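Local coordinates for protein putative hyaluronoglucosaminidase (Clostridium perfringens, PDB 6PWI) that probably hydrolyses hexosaminide linkages as a secreted family 84 glycoside hydrolase, this chain being the part of the longer protein that carries the catalytic barrel, at residues N193-D198 against N539-S544; S467-T472 against A534-N539. All blocks are in the same frame, centred on the assembly; numbering follows the deposited sequence.

Interaction 1: N193-D198 against N539-S544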
loop_
_atom_site.group_PDB
_atom_site.type_symbol
_atom_site.label_atom_id
_atom_site.label_comp_id
_atom_site.label_asym_id
_atom_site.label_seq_id
_atom_site.Cartn_x
_atom_site.Cartn_y
_atom_site.Cartn_z
ATOM N N ASN A 193 -10.735 5.634 12.434
ATOM C CA ASN A 193 -10.671 6.828 11.608
ATOM C C ASN A 193 -9.270 7.441 11.659
ATOM O O ASN A 193 -8.758 7.881 10.636
ATOM C CB ASN A 193 -11.788 7.818 11.947
ATOM C CG ASN A 193 -13.166 7.287 11.614
ATOM O OD1 ASN A 193 -13.307 6.346 10.836
ATOM N ND2 ASN A 193 -14.193 7.885 12.197
ATOM N N GLU A 194 -8.647 7.458 12.842
ATOM C CA GLU A 194 -7.276 7.921 12.982
ATOM C C GLU A 194 -6.377 7.216 11.958
ATOM O O GLU A 194 -5.583 7.874 11.279
ATOM C CB GLU A 194 -6.798 7.706 14.424
ATOM C CG GLU A 194 -5.537 8.481 14.797
ATOM C CD GLU A 194 -5.061 8.352 16.245
ATOM O OE1 GLU A 194 -5.602 7.491 16.981
ATOM O OE2 GLU A 194 -4.144 9.115 16.646
ATOM N N ASN A 195 -6.518 5.881 11.845
ATOM C CA ASN A 195 -5.641 5.056 11.025
ATOM C C ASN A 195 -5.958 5.217 9.539
ATOM O O ASN A 195 -5.041 5.219 8.718
ATOM C CB ASN A 195 -5.646 3.580 11.439
ATOM C CG ASN A 195 -4.627 3.239 12.511
ATOM O OD1 ASN A 195 -3.476 3.681 12.461
ATOM N ND2 ASN A 195 -5.037 2.437 13.483
ATOM N N ARG A 196 -7.248 5.339 9.193
ATOM C CA ARG A 196 -7.623 5.568 7.807
ATOM C C ARG A 196 -6.978 6.854 7.292
ATOM O O ARG A 196 -6.476 6.889 6.171
ATOM C CB ARG A 196 -9.142 5.601 7.636
ATOM C CG ARG A 196 -9.789 4.227 7.658
ATOM C CD ARG A 196 -11.236 4.357 8.089
ATOM N NE ARG A 196 -11.978 3.112 7.989
ATOM C CZ ARG A 196 -13.100 2.871 8.649
ATOM N NH1 ARG A 196 -13.596 3.791 9.458
ATOM N NH2 ARG A 196 -13.722 1.717 8.503
ATOM N N LYS A 197 -6.986 7.902 8.123
ATOM C CA LYS A 197 -6.401 9.176 7.741
ATOM C C LYS A 197 -4.892 9.019 7.575
ATOM O O LYS A 197 -4.309 9.596 6.663
ATOM C CB LYS A 197 -6.745 10.253 8.772
ATOM C CG LYS A 197 -8.208 10.660 8.783
ATOM C CD LYS A 197 -8.538 11.663 9.849
ATOM C CE LYS A 197 -10.026 11.722 10.124
ATOM N NZ LYS A 197 -10.302 12.488 11.360
ATOM N N ASP A 198 -4.281 8.218 8.455
ATOM C CA ASP A 198 -2.839 8.054 8.489
ATOM C C ASP A 198 -2.357 7.284 7.263
ATOM O O ASP A 198 -1.272 7.572 6.763
ATOM C CB ASP A 198 -2.380 7.366 9.774
ATOM C CG ASP A 198 -0.929 7.657 10.112
ATOM O OD1 ASP A 198 -0.558 8.847 10.108
ATOM O OD2 ASP A 198 -0.179 6.691 10.374
ATOM N N ASN A 539 5.871 6.050 17.424
ATOM C CA ASN A 539 4.585 5.781 16.798
ATOM C C ASN A 539 3.759 4.833 17.672
ATOM O O ASN A 539 3.792 3.612 17.500
ATOM C CB ASN A 539 4.800 5.287 15.364
ATOM C CG ASN A 539 3.535 4.931 14.608
ATOM O OD1 ASN A 539 2.440 4.867 15.167
ATOM N ND2 ASN A 539 3.692 4.659 13.326
ATOM N N GLU A 540 2.980 5.424 18.590
ATOM C CA GLU A 540 2.166 4.688 19.549
ATOM C C GLU A 540 1.217 3.723 18.844
ATOM O O GLU A 540 0.928 2.650 19.367
ATOM C CB GLU A 540 1.364 5.642 20.440
ATOM C CG GLU A 540 2.224 6.474 21.375
ATOM C CD GLU A 540 3.286 5.688 22.133
ATOM O OE1 GLU A 540 2.953 4.606 22.679
ATOM O OE2 GLU A 540 4.454 6.148 22.156
ATOM N N LEU A 541 0.717 4.123 17.670
ATOM C CA LEU A 541 -0.275 3.334 16.959
ATOM C C LEU A 541 0.354 2.044 16.439
ATOM O O LEU A 541 -0.257 0.985 16.530
ATOM C CB LEU A 541 -0.893 4.161 15.826
ATOM C CG LEU A 541 -1.920 5.208 16.257
ATOM C CD1 LEU A 541 -2.297 6.106 15.089
ATOM C CD2 LEU A 541 -3.154 4.551 16.860
ATOM N N LEU A 542 1.581 2.139 15.908
ATOM C CA LEU A 542 2.293 0.969 15.420
ATOM C C LEU A 542 2.706 0.082 16.598
ATOM O O LEU A 542 2.513 -1.130 16.559
ATOM C CB LEU A 542 3.488 1.437 14.582
ATOM C CG LEU A 542 4.474 0.363 14.122
ATOM C CD1 LEU A 542 3.802 -0.668 13.225
ATOM C CD2 LEU A 542 5.657 1.002 13.411
ATOM N N LYS A 543 3.228 0.705 17.662
ATOM C CA LYS A 543 3.735 -0.020 18.816
ATOM C C LYS A 543 2.674 -0.945 19.409
ATOM O O LYS A 543 2.968 -2.110 19.678
ATOM C CB LYS A 543 4.288 0.939 19.871
ATOM C CG LYS A 543 5.612 1.591 19.498
ATOM C CD LYS A 543 6.299 2.247 20.672
ATOM C CE LYS A 543 6.016 3.728 20.793
ATOM N NZ LYS A 543 6.769 4.324 21.921
ATOM N N SER A 544 1.452 -0.431 19.614
ATOM C CA SER A 544 0.419 -1.196 20.298
ATOM C C SER A 544 -0.169 -2.262 19.374
ATOM O O SER A 544 -0.572 -3.328 19.827
ATOM C CB SER A 544 -0.644 -0.304 20.881
ATOM O OG SER A 544 -1.481 0.203 19.861
#
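N195 and L541 are the residues whose CA atoms come nearest, 8.2 Å apart, where the first turn of helix 193-204 faces the first turn of helix 540-572. Little surface is buried, and L541 supplies about half of it. Its CD1 methyl meets two polar groups at once: the carboxylate carbon CD of E194 lies 3.7 Å from L541 CD1, and N195 OD1 is 3.8 Å from the same methyl. The second branch takes part too, with L541 CD2 3.8 Å from E194 OE1. E194 holds its CG anti to the backbone N (chi1 -164°) and runs on extended, which carries its carboxylate across the leucine's methyl groups at a slant while its charged end stays in an exposed place, as suits a glutamate. Leucine, branched and apolar, can touch both neighbours without asking for a polar partner.

The amide of N195 is buried, and Q430 answers its need: Q430 NE2 donates to N195 OD1, while Q430 OE1 accepts from N539 ND2, so one glutamine links the two segments through its own side chain. N539 is the N-cap of helix 540-572. Its OD1 accepts from L542 N at 3.0 Å, with the donor well above the carbonyl plane, 64° out of it.

Helix 193-204 is the next helix after strand 179-184, the first strand of the (beta/alpha)8 barrel, and R196 on its far side bridges to E184 on that strand and packs on Y211 and F213 of strand 210-213. Helix 540-572 belongs to the helical region beyond the barrel, with L542 resting on F533 of helix 513-536.

Interaction 2: S467-T472 against A534-N539. With EDO (1,2-ethanediol), chain E.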
loop_
_atom_site.group_PDB
_atom_site.type_symbol
_atom_site.label_atom_id
_atom_site.label_comp_id
_atom_site.label_asym_id
_atom_site.label_seq_id
_atom_site.Cartn_x
_atom_site.Cartn_y
_atom_site.Cartn_z
ATOM N N SER A 467 14.079 1.894 12.112
ATOM C CA SER A 467 13.873 1.269 10.815
ATOM C C SER A 467 14.577 -0.082 10.716
ATOM O O SER A 467 14.055 -1.000 10.089
ATOM C CB SER A 467 14.208 2.192 9.671
ATOM O OG SER A 467 15.537 2.659 9.769
ATOM N N GLU A 468 15.746 -0.202 11.355
ATOM C CA GLU A 468 16.467 -1.462 11.389
ATOM C C GLU A 468 15.633 -2.492 12.147
ATOM O O GLU A 468 15.471 -3.625 11.694
ATOM C CB GLU A 468 17.866 -1.281 11.986
ATOM C CG GLU A 468 18.841 -0.526 11.092
ATOM C CD GLU A 468 19.064 -1.058 9.676
ATOM O OE1 GLU A 468 18.712 -2.238 9.396
ATOM O OE2 GLU A 468 19.606 -0.287 8.839
ATOM N N GLU A 469 15.068 -2.071 13.282
ATOM C CA GLU A 469 14.280 -2.958 14.121
ATOM C C GLU A 469 13.038 -3.458 13.376
ATOM O O GLU A 469 12.741 -4.654 13.397
ATOM C CB GLU A 469 13.897 -2.269 15.432
ATOM C CG GLU A 469 15.059 -2.075 16.392
ATOM C CD GLU A 469 15.978 -0.899 16.098
ATOM O OE1 GLU A 469 15.647 -0.092 15.193
ATOM O OE2 GLU A 469 17.033 -0.788 16.771
ATOM N N LEU A 470 12.307 -2.546 12.720
ATOM C CA LEU A 470 11.059 -2.944 12.083
ATOM C C LEU A 470 11.350 -3.815 10.864
ATOM O O LEU A 470 10.596 -4.741 10.579
ATOM C CB LEU A 470 10.226 -1.716 11.713
ATOM C CG LEU A 470 8.891 -2.032 11.042
ATOM C CD1 LEU A 470 7.980 -2.826 11.975
ATOM C CD2 LEU A 470 8.214 -0.760 10.551
ATOM N N TYR A 471 12.448 -3.513 10.161
ATOM C CA TYR A 471 12.951 -4.371 9.101
ATOM C C TYR A 471 13.270 -5.767 9.645
ATOM O O TYR A 471 12.904 -6.761 9.025
ATOM C CB TYR A 471 14.144 -3.713 8.399
ATOM C CG TYR A 471 14.684 -4.452 7.198
ATOM C CD1 TYR A 471 13.845 -5.150 6.345
ATOM C CD2 TYR A 471 16.038 -4.424 6.894
ATOM C CE1 TYR A 471 14.332 -5.812 5.230
ATOM C CE2 TYR A 471 16.547 -5.090 5.789
ATOM C CZ TYR A 471 15.689 -5.785 4.952
ATOM O OH TYR A 471 16.170 -6.438 3.852
ATOM N N THR A 472 13.945 -5.844 10.803
ATOM C CA THR A 472 14.199 -7.115 11.469
ATOM C C THR A 472 12.894 -7.885 11.678
ATOM O O THR A 472 12.835 -9.074 11.362
ATOM C CB THR A 472 14.947 -6.936 12.796
ATOM O OG1 THR A 472 16.266 -6.461 12.527
ATOM C CG2 THR A 472 15.029 -8.214 13.598
ATOM N N ALA A 534 10.371 -0.462 21.192
ATOM C CA ALA A 534 9.419 0.380 21.906
ATOM C C ALA A 534 10.096 1.656 22.408
ATOM O O ALA A 534 9.458 2.707 22.499
ATOM C CB ALA A 534 8.774 -0.383 23.035
ATOM N N THR A 535 11.393 1.551 22.713
ATOM C CA THR A 535 12.173 2.684 23.181
ATOM C C THR A 535 12.381 3.671 22.037
ATOM O O THR A 535 12.294 4.872 22.250
ATOM C CB THR A 535 13.464 2.217 23.871
ATOM O OG1 THR A 535 13.103 1.931 25.221
ATOM C CG2 THR A 535 14.572 3.249 23.884
ATOM N N LYS A 536 12.643 3.158 20.830
ATOM C CA LYS A 536 13.126 3.999 19.743
ATOM C C LYS A 536 11.967 4.613 18.958
ATOM O O LYS A 536 12.045 5.773 18.562
ATOM C CB LYS A 536 14.107 3.238 18.848
ATOM C CG LYS A 536 15.498 3.069 19.439
ATOM C CD LYS A 536 16.307 1.970 18.793
ATOM C CE LYS A 536 17.253 2.469 17.726
ATOM N NZ LYS A 536 18.227 1.414 17.372
ATOM N N SER A 537 10.900 3.837 18.738
ATOM C CA SER A 537 9.784 4.284 17.919
ATOM C C SER A 537 8.910 5.262 18.703
ATOM O O SER A 537 8.652 5.047 19.887
ATOM C CB SER A 537 8.991 3.100 17.422
ATOM O OG SER A 537 7.813 3.518 16.755
ATOM N N LYS A 538 8.454 6.324 18.024
ATOM C CA LYS A 538 7.584 7.332 18.617
ATOM C C LYS A 538 6.139 7.146 18.149
ATOM O O LYS A 538 5.287 7.979 18.455
ATOM C CB LYS A 538 8.018 8.739 18.199
ATOM C CG LYS A 538 9.484 9.101 18.395
ATOM C CD LYS A 538 9.744 10.553 18.031
ATOM C CE LYS A 538 11.184 10.858 17.673
ATOM N NZ LYS A 538 12.031 11.001 18.881
ATOM N N ASN A 539 5.871 6.050 17.424
ATOM C CA ASN A 539 4.585 5.781 16.798
ATOM C C ASN A 539 3.759 4.833 17.672
ATOM O O ASN A 539 3.792 3.612 17.500
ATOM C CB ASN A 539 4.800 5.287 15.364
ATOM C CG ASN A 539 3.535 4.931 14.608
ATOM O OD1 ASN A 539 2.440 4.867 15.167
ATOM N ND2 ASN A 539 3.692 4.659 13.326
HETATM C C1 EDO E . 16.950 -0.799 5.876
HETATM O O1 EDO E . 18.320 -0.519 6.067
HETATM C C2 EDO E . 16.126 -0.420 7.041
HETATM O O2 EDO E . 16.385 0.905 7.438
#
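E469 and K536 make this contact by themselves, through a salt bridge in which K536 NZ donates to E469 OE2 at 2.6 Å. The two side chains meet at about a right angle. The lysine comes to the syn side of the carboxylate, 24° out of its plane, and its last carbons follow the same oxygen, with K536 CE 3.4 Å from E469 OE2. E469 belongs to the packed side: the residue is buried, its chain turns at chi2 (80°), and its side chain packs on A529 and F533 of helix 513-536. A glutamate suits the spot because its methylene groups can join that packing while its charge finds a counterion, which would probably favour the ionised form. K536 is the loose partner, exposed, its side chain also touching A466.

K536 is also the last residue of helix 513-536, and the chain then turns toward the next helix of the region beyond the barrel. S537 organises this turn: its OG accepts from N539 N at 3.3 Å, an ST turn, and is also hydrogen-bonded to E463. A short hydroxyl side chain suits this turn, because its oxygen sits close enough to the backbone to accept from the N-H two residues on.

Another face of helix 467-475 meets a small molecule, 1,2-ethanediol, probably left from the crystallisation liquor. S467 OG is hydrogen-bonded to its O2 at 3.0 Å, and Y471 CD2 lies 3.9 Å from its C1. E468 is exposed; its end leads away from 534-539, and its OE2 accepts from the diol O1 at 3.1 Å.

How the interactions relate
Both contacts are partly buried and lie on the same side of the chain's centre, away from the predicted active site, and they meet at N539, in the turn joining helix 513-536 to helix 540-572. Interaction 1 sets the first barrel helix against the start of helix 540-572, whereas interaction 2 ties helix 467-475 to the end of helix 513-536. Their chemistry differs accordingly: a leucine's methyl groups against polar side chains in the first, a single charge pair in the second. K543 couples them, since its NZ reaches back to S537 O at 2.9 Å and to A534 O, while the leucines L542 and L470 touch between the two.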